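PDB 2AVT: DNA polymerase III beta subunit, which probably serves as the sliding clamp of replication, a ring closed around DNA that tethers the polymerase to its template. Local coordinates for residues P356-P361 with S367-I372; D174-A179 with M185-I190; L142-A147 with A340-T345. One frame throughout, in Å; residues are numbered along the deposited sequence.

Interaction 1: P356-P361 with S367-I372; sequences PFTLTP and SFIQLI
The ring of Phe-357 lies over the side chain of Ile-372, whose CB sits 3.9 Å from the ring centroid, a CH-pi contact on the face. The two face each other as a hydrogen-bonded pair in an antiparallel beta hairpin of the C-terminal clamp domain. Phe-357 holds its CG between the backbone N and the carbonyl carbon (chi1 59°), which swings the ring back across the neighbouring strand; its CZ reaches Ile-372 CG2 at 3.5 Å. Beta-branched isoleucine suits this place because CB and CG2 meet the ring, while CD1 reaches on to Leu-359 CD2 at 4.0 Å. Phe-329 and Phe-350 continue this apolar layer.

The hairpin is twisted, its strand axes 153° apart in direction. Two pairs of backbone bonds join Phe-357 to Ile-372 and Leu-359 to Gln-370. Between them, on the other side of the sheet, Thr-358 pairs with Leu-371, and Pro-356 CB packs on Leu-371 CG at 3.7 Å. Toward the turn, Thr-360 and Ile-369 run alongside each other, Thr-360 CG2 against Ile-369 CG1. Gln-370, buried, uses both ends of its amide: OE1 bonds to Ser-337, and NE2 donates to a water 2.9 Å away. That water in turn donates to Leu-359 O at 2.8 Å and, over a longer 3.3 Å, to Phe-368 O.

Interaction 2: D174-A179 with M185-I190; sequences DFKAVA and MSQRLI
The phenyl ring of Phe-175 stands obliquely to Ile-190, whose CB packs on Phe-175 CB at 4.1 Å. The other flat group, the guanidinium of Arg-188, has Ile-190 CD1 over one face, 3.9 Å above its plane and offset toward the rim. The chain of Arg-188 bends at chi2 (67°) and leads away from the partner strand, and NH1 forms a salt bridge with Glu-148. Ile-190 thus packs its CB on the stem of Phe-175 and its CD1 over the rim of the guanidinium.

These residues belong to an antiparallel hairpin whose strands run almost exactly opposite, 171° apart in direction. Three pairs of backbone bonds join Phe-175 to Ile-190, Ala-177 to Arg-188 and Ala-179 to Ser-186; the shortest, Phe-175 N to Ile-190 O, is 2.7 Å. On the opposite side of the sheet, the aliphatic part of Lys-176 runs beside Leu-189, with CG only 3.4 Å from Leu-189 CD2, a tight fit. Lys-176 CD also passes Gln-187 NE2 at 3.7 Å before the chain turns at chi3 and NZ reaches a salt bridge with Asp-253. A long flexible residue can so be greasy along its stem and charged at its tip. Farther along, Val-178 CG2 meets Met-185 CG at 3.8 Å.

Small Ala-177 and the ring of Phe-175 receive Ile-145 of helix 139-149, while Ser-186 OG bonds to Glu-148 O near that helix's end. In the sheet, 174-179 is flanked by strand 164-170 and 185-190 by strand 367-372, which belongs to the C-terminal domain.

Interaction 3: L142-A147 with A340-T345; sequences LKSIIA and AIKSET
Ser-144 and Ala-147 of one helix meet Lys-342 and Ala-340 of a loop in a sparse surface contact that buries 90 Å² in all. Along the helix, Leu-142 comes first and turns its branched side chain to Phe-211 of helix 205-214. Lys-143 also leans to that side, its NZ forming a salt bridge with Asp-217. Ser-144 is the first to meet the loop: CB carries OG anti to the backbone N (chi1 176°), and OG comes within 4.4 Å of Lys-342 NZ, too far for a hydrogen bond. The lysine gets there because its chain is extended from CG to NZ. Ile-145 and Ile-146 are buried away from the loop, the former against the sheet at Phe-175 and Ala-177, the latter against Leu-208 and Phe-211, places that call for bulky apolar groups. Ala-147 then brings the helix back to the loop, one turn after Ser-144. Its carbonyl O lies 4.1 Å from Ala-340 CB, and the CA atoms of the two alanines are 6.7 Å apart. Both methyl side chains are short, and the contact is made by the carbonyl of Ala-147 and the CB of Ala-340.

The loop's far end is held separately. Ser-343 OG donates to Thr-345 O at 2.6 Å and accepts from Gly-362 N, tying the loop to the neighbouring hairpin.

Such a helix packed on its own sheet, lightly touching a loop of the next domain, is a minor part of the junction between the central and C-terminal domains, which are joined mainly through their shared sheet, in a clamp subunit of three similar domains.

From the N terminus the chain builds the N-terminal domain before reaching helix 139-149 of the central domain, whose residues 142-147 meet 340-345 only after nearly two hundred residues, the long loop that interaction 3 closes. Nested within that loop, interaction 2 closes a short hairpin, 174-179 with 185-190. Interaction 1 follows in series, a second short hairpin formed after 340-345, in the C-terminal domain. None of the three cross. Strands 184-191 and 367-372 lie side by side, so interactions 1 and 2 fuse into one continuous sheet across the domain boundary. Interaction 3 spans the same boundary, its helix resting on interaction 2 through Ile-145 and its loop on interaction 1 through Ser-343 and Pro-361.

Interaction 1: P356-P361 with S367-I372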
# COMPACT_ATOMS: atom_id res chain seq x y z
N PRO A 356 -19.54 -31.93 5.31
CA PRO A 356 -18.85 -30.78 5.89
C PRO A 356 -18.10 -31.16 7.15
O PRO A 356 -18.63 -31.88 8.00
CB PRO A 356 -20.00 -29.81 6.17
CG PRO A 356 -20.96 -30.12 5.06
CD PRO A 356 -20.95 -31.63 5.04
N PHE A 357 -16.86 -30.69 7.27
CA PHE A 357 -16.05 -30.96 8.46
C PHE A 357 -15.99 -29.69 9.30
O PHE A 357 -15.87 -28.59 8.77
CB PHE A 357 -14.65 -31.44 8.07
CG PHE A 357 -13.86 -30.47 7.22
CD1 PHE A 357 -14.03 -30.44 5.85
CD2 PHE A 357 -12.92 -29.64 7.79
CE1 PHE A 357 -13.27 -29.59 5.06
CE2 PHE A 357 -12.16 -28.79 7.01
CZ PHE A 357 -12.33 -28.76 5.64
N THR A 358 -16.09 -29.85 10.62
CA THR A 358 -16.09 -28.71 11.53
C THR A 358 -14.76 -28.43 12.20
O THR A 358 -13.92 -29.31 12.38
CB THR A 358 -17.12 -28.91 12.66
OG1 THR A 358 -16.73 -30.03 13.47
CG2 THR A 358 -18.51 -29.15 12.09
N LEU A 359 -14.59 -27.17 12.59
CA LEU A 359 -13.38 -26.72 13.24
C LEU A 359 -13.79 -25.92 14.48
O LEU A 359 -14.73 -25.13 14.44
CB LEU A 359 -12.56 -25.81 12.31
CG LEU A 359 -12.40 -26.16 10.82
CD1 LEU A 359 -11.87 -27.57 10.68
CD2 LEU A 359 -13.73 -26.03 10.09
N THR A 360 -13.09 -26.15 15.59
CA THR A 360 -13.38 -25.43 16.83
C THR A 360 -12.05 -25.17 17.52
O THR A 360 -11.12 -25.96 17.41
CB THR A 360 -14.31 -26.24 17.79
OG1 THR A 360 -13.67 -27.47 18.17
CG2 THR A 360 -15.63 -26.56 17.12
N PRO A 361 -11.95 -24.04 18.22
CA PRO A 361 -10.72 -23.67 18.93
C PRO A 361 -10.28 -24.79 19.88
O PRO A 361 -11.11 -25.48 20.46
CB PRO A 361 -11.12 -22.39 19.66
CG PRO A 361 -12.60 -22.56 19.88
CD PRO A 361 -13.05 -23.12 18.56
N SER A 367 -17.60 -20.79 22.26
CA SER A 367 -18.47 -21.72 21.55
C SER A 367 -18.40 -21.20 20.12
O SER A 367 -19.33 -20.59 19.60
CB SER A 367 -19.90 -21.62 22.07
OG SER A 367 -20.78 -22.40 21.26
N PHE A 368 -17.25 -21.44 19.49
CA PHE A 368 -16.99 -20.99 18.13
C PHE A 368 -16.85 -22.20 17.21
O PHE A 368 -15.89 -22.96 17.31
CB PHE A 368 -15.72 -20.14 18.13
CG PHE A 368 -15.31 -19.62 16.78
CD1 PHE A 368 -16.26 -19.27 15.83
CD2 PHE A 368 -13.97 -19.43 16.48
CE1 PHE A 368 -15.88 -18.73 14.61
CE2 PHE A 368 -13.58 -18.90 15.26
CZ PHE A 368 -14.53 -18.54 14.32
N ILE A 369 -17.81 -22.37 16.33
CA ILE A 369 -17.81 -23.49 15.40
C ILE A 369 -17.81 -23.00 13.95
O ILE A 369 -18.57 -22.10 13.59
CB ILE A 369 -19.06 -24.36 15.58
CG1 ILE A 369 -19.05 -25.01 16.97
CG2 ILE A 369 -19.12 -25.40 14.47
CD1 ILE A 369 -20.35 -25.72 17.33
N GLN A 370 -16.93 -23.58 13.14
CA GLN A 370 -16.86 -23.24 11.72
C GLN A 370 -17.09 -24.52 10.93
O GLN A 370 -16.65 -25.60 11.32
CB GLN A 370 -15.50 -22.63 11.37
CG GLN A 370 -15.22 -21.29 12.05
CD GLN A 370 -13.89 -20.71 11.65
OE1 GLN A 370 -13.76 -20.10 10.58
NE2 GLN A 370 -12.89 -20.91 12.49
N LEU A 371 -17.79 -24.38 9.80
CA LEU A 371 -18.14 -25.51 8.94
C LEU A 371 -17.60 -25.29 7.52
O LEU A 371 -17.79 -24.21 6.95
CB LEU A 371 -19.66 -25.64 8.92
CG LEU A 371 -20.40 -26.94 8.55
CD1 LEU A 371 -20.15 -27.99 9.61
CD2 LEU A 371 -21.90 -26.67 8.45
N ILE A 372 -16.93 -26.29 6.96
CA ILE A 372 -16.37 -26.19 5.61
C ILE A 372 -16.81 -27.37 4.74
O ILE A 372 -16.58 -28.53 5.09
CB ILE A 372 -14.84 -26.18 5.62
CG1 ILE A 372 -14.32 -24.90 6.27
CG2 ILE A 372 -14.31 -26.31 4.19
CD1 ILE A 372 -12.80 -24.86 6.41
O HOH W 1 -13.97 -22.43 14.72

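Interaction 2: D174-A179 with M185-I190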
# COMPACT_ATOMS: atom_id res chain seq x y z
N ASP A 174 -30.16 -16.23 24.64
CA ASP A 174 -29.30 -17.00 23.76
C ASP A 174 -28.93 -16.16 22.53
O ASP A 174 -29.78 -15.86 21.69
CB ASP A 174 -30.00 -18.30 23.35
CG ASP A 174 -30.20 -19.25 24.53
OD1 ASP A 174 -29.19 -19.69 25.12
OD2 ASP A 174 -31.36 -19.55 24.86
N PHE A 175 -27.65 -15.80 22.44
CA PHE A 175 -27.12 -14.97 21.35
C PHE A 175 -26.43 -15.80 20.26
O PHE A 175 -25.54 -16.60 20.55
CB PHE A 175 -26.11 -13.97 21.94
CG PHE A 175 -25.53 -13.00 20.94
CD1 PHE A 175 -24.48 -13.38 20.12
CD2 PHE A 175 -26.00 -11.71 20.87
CE1 PHE A 175 -23.90 -12.47 19.25
CE2 PHE A 175 -25.42 -10.79 20.00
CZ PHE A 175 -24.37 -11.18 19.19
N LYS A 176 -26.84 -15.62 19.01
CA LYS A 176 -26.20 -16.34 17.91
C LYS A 176 -25.77 -15.40 16.77
O LYS A 176 -26.53 -14.55 16.33
CB LYS A 176 -27.12 -17.43 17.34
CG LYS A 176 -26.47 -18.23 16.21
CD LYS A 176 -27.42 -19.22 15.54
CE LYS A 176 -28.56 -18.51 14.82
NZ LYS A 176 -29.51 -19.47 14.17
N ALA A 177 -24.53 -15.56 16.33
CA ALA A 177 -24.00 -14.78 15.22
C ALA A 177 -23.50 -15.80 14.22
O ALA A 177 -22.60 -16.58 14.53
CB ALA A 177 -22.85 -13.88 15.69
N VAL A 178 -24.08 -15.81 13.02
CA VAL A 178 -23.66 -16.75 11.99
C VAL A 178 -23.57 -16.10 10.61
O VAL A 178 -24.33 -15.19 10.28
CB VAL A 178 -24.63 -17.95 11.88
CG1 VAL A 178 -25.97 -17.49 11.36
CG2 VAL A 178 -24.04 -19.01 10.97
N ALA A 179 -22.62 -16.58 9.81
CA ALA A 179 -22.42 -16.09 8.45
C ALA A 179 -21.96 -17.26 7.60
O ALA A 179 -21.23 -18.13 8.07
CB ALA A 179 -21.37 -14.98 8.43
N MET A 185 -19.08 -21.84 6.58
CA MET A 185 -19.90 -21.15 7.56
C MET A 185 -19.15 -20.96 8.87
O MET A 185 -18.29 -21.76 9.20
CB MET A 185 -21.16 -21.98 7.79
CG MET A 185 -22.04 -21.53 8.93
SD MET A 185 -23.41 -22.70 9.15
CE MET A 185 -22.60 -23.93 10.09
N SER A 186 -19.52 -19.92 9.60
CA SER A 186 -18.91 -19.60 10.88
C SER A 186 -20.01 -19.19 11.85
O SER A 186 -20.87 -18.36 11.52
CB SER A 186 -17.91 -18.46 10.73
OG SER A 186 -17.19 -18.28 11.93
N GLN A 187 -19.99 -19.78 13.05
CA GLN A 187 -21.00 -19.50 14.07
C GLN A 187 -20.45 -19.27 15.49
O GLN A 187 -19.57 -19.99 15.96
CB GLN A 187 -22.01 -20.65 14.13
CG GLN A 187 -23.05 -20.51 15.22
CD GLN A 187 -23.74 -21.83 15.52
OE1 GLN A 187 -23.16 -22.73 16.14
NE2 GLN A 187 -24.98 -21.95 15.08
N ARG A 188 -21.02 -18.28 16.16
CA ARG A 188 -20.62 -17.94 17.52
C ARG A 188 -21.87 -17.90 18.40
O ARG A 188 -22.81 -17.17 18.12
CB ARG A 188 -19.91 -16.58 17.55
CG ARG A 188 -19.40 -16.15 18.93
CD ARG A 188 -18.26 -17.05 19.43
NE ARG A 188 -17.85 -16.72 20.80
CZ ARG A 188 -17.19 -15.62 21.16
NH1 ARG A 188 -16.84 -14.73 20.24
NH2 ARG A 188 -16.89 -15.41 22.43
N LEU A 189 -21.87 -18.69 19.47
CA LEU A 189 -22.99 -18.72 20.40
C LEU A 189 -22.54 -18.16 21.73
O LEU A 189 -21.45 -18.45 22.20
CB LEU A 189 -23.50 -20.15 20.61
CG LEU A 189 -23.92 -20.97 19.39
CD1 LEU A 189 -24.51 -22.29 19.89
CD2 LEU A 189 -24.95 -20.21 18.56
N ILE A 190 -23.39 -17.35 22.33
CA ILE A 190 -23.09 -16.75 23.61
C ILE A 190 -24.38 -16.70 24.41
O ILE A 190 -25.45 -16.56 23.83
CB ILE A 190 -22.54 -15.31 23.43
CG1 ILE A 190 -21.14 -15.36 22.81
CG2 ILE A 190 -22.50 -14.59 24.76
CD1 ILE A 190 -20.53 -14.00 22.58

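Interaction 3: L142-A147 with A340-T345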
# COMPACT_ATOMS: atom_id res chain seq x y z
N LEU A 142 -17.75 -7.72 21.03
CA LEU A 142 -18.37 -7.47 19.75
C LEU A 142 -17.33 -7.60 18.64
O LEU A 142 -17.58 -8.23 17.61
CB LEU A 142 -19.00 -6.08 19.75
CG LEU A 142 -20.19 -5.82 18.84
CD1 LEU A 142 -21.16 -6.99 18.87
CD2 LEU A 142 -20.88 -4.54 19.29
N LYS A 143 -16.15 -7.03 18.86
CA LYS A 143 -15.08 -7.10 17.87
C LYS A 143 -14.62 -8.52 17.63
O LYS A 143 -14.19 -8.87 16.52
CB LYS A 143 -13.88 -6.25 18.30
CG LYS A 143 -14.08 -4.75 18.20
CD LYS A 143 -12.72 -4.05 18.28
CE LYS A 143 -12.85 -2.55 18.21
NZ LYS A 143 -11.52 -1.88 18.07
N SER A 144 -14.68 -9.34 18.68
CA SER A 144 -14.26 -10.74 18.58
C SER A 144 -15.23 -11.52 17.71
O SER A 144 -14.81 -12.34 16.89
CB SER A 144 -14.21 -11.38 19.97
OG SER A 144 -13.89 -12.75 19.85
N ILE A 145 -16.52 -11.26 17.89
CA ILE A 145 -17.58 -11.91 17.12
C ILE A 145 -17.45 -11.55 15.64
O ILE A 145 -17.59 -12.40 14.76
CB ILE A 145 -18.98 -11.45 17.62
CG1 ILE A 145 -19.23 -11.97 19.04
CG2 ILE A 145 -20.05 -11.90 16.65
CD1 ILE A 145 -20.46 -11.38 19.72
N ILE A 146 -17.17 -10.28 15.37
CA ILE A 146 -17.00 -9.79 14.01
C ILE A 146 -15.83 -10.44 13.27
O ILE A 146 -16.00 -10.94 12.16
CB ILE A 146 -16.80 -8.26 14.01
CG1 ILE A 146 -18.07 -7.59 14.53
CG2 ILE A 146 -16.44 -7.78 12.60
CD1 ILE A 146 -17.97 -6.12 14.75
N ALA A 147 -14.65 -10.42 13.89
CA ALA A 147 -13.47 -11.01 13.27
C ALA A 147 -13.64 -12.51 13.05
O ALA A 147 -12.92 -13.11 12.24
CB ALA A 147 -12.25 -10.75 14.13
N ALA A 340 -8.96 -17.07 11.70
CA ALA A 340 -9.96 -16.65 12.69
C ALA A 340 -9.83 -17.32 14.06
O ALA A 340 -10.53 -16.95 15.00
CB ALA A 340 -11.34 -16.88 12.14
N ILE A 341 -8.93 -18.29 14.19
CA ILE A 341 -8.75 -18.99 15.46
C ILE A 341 -7.55 -18.44 16.22
O ILE A 341 -6.42 -18.56 15.77
CB ILE A 341 -8.56 -20.51 15.23
CG1 ILE A 341 -9.84 -21.10 14.62
CG2 ILE A 341 -8.26 -21.21 16.54
CD1 ILE A 341 -9.68 -22.55 14.14
N LYS A 342 -7.80 -17.84 17.38
CA LYS A 342 -6.73 -17.26 18.18
C LYS A 342 -5.97 -18.29 19.01
O LYS A 342 -4.81 -18.07 19.37
CB LYS A 342 -7.27 -16.18 19.12
CG LYS A 342 -7.86 -14.96 18.44
CD LYS A 342 -8.38 -13.99 19.50
CE LYS A 342 -9.04 -12.75 18.90
NZ LYS A 342 -9.61 -11.88 19.97
N SER A 343 -6.62 -19.41 19.32
CA SER A 343 -5.98 -20.45 20.14
C SER A 343 -4.80 -21.14 19.47
O SER A 343 -4.76 -21.29 18.24
CB SER A 343 -7.01 -21.50 20.55
OG SER A 343 -7.49 -22.21 19.43
N GLU A 344 -3.85 -21.57 20.28
CA GLU A 344 -2.67 -22.24 19.78
C GLU A 344 -3.03 -23.51 19.00
O GLU A 344 -2.33 -23.87 18.06
CB GLU A 344 -1.73 -22.59 20.94
CG GLU A 344 -0.40 -23.20 20.50
CD GLU A 344 0.58 -23.40 21.65
OE1 GLU A 344 1.00 -22.41 22.26
OE2 GLU A 344 0.92 -24.57 21.94
N THR A 345 -4.12 -24.16 19.37
CA THR A 345 -4.52 -25.38 18.67
C THR A 345 -5.93 -25.31 18.12
O THR A 345 -6.74 -24.49 18.56
CB THR A 345 -4.43 -26.62 19.60
OG1 THR A 345 -5.51 -26.59 20.54
CG2 THR A 345 -3.13 -26.62 20.38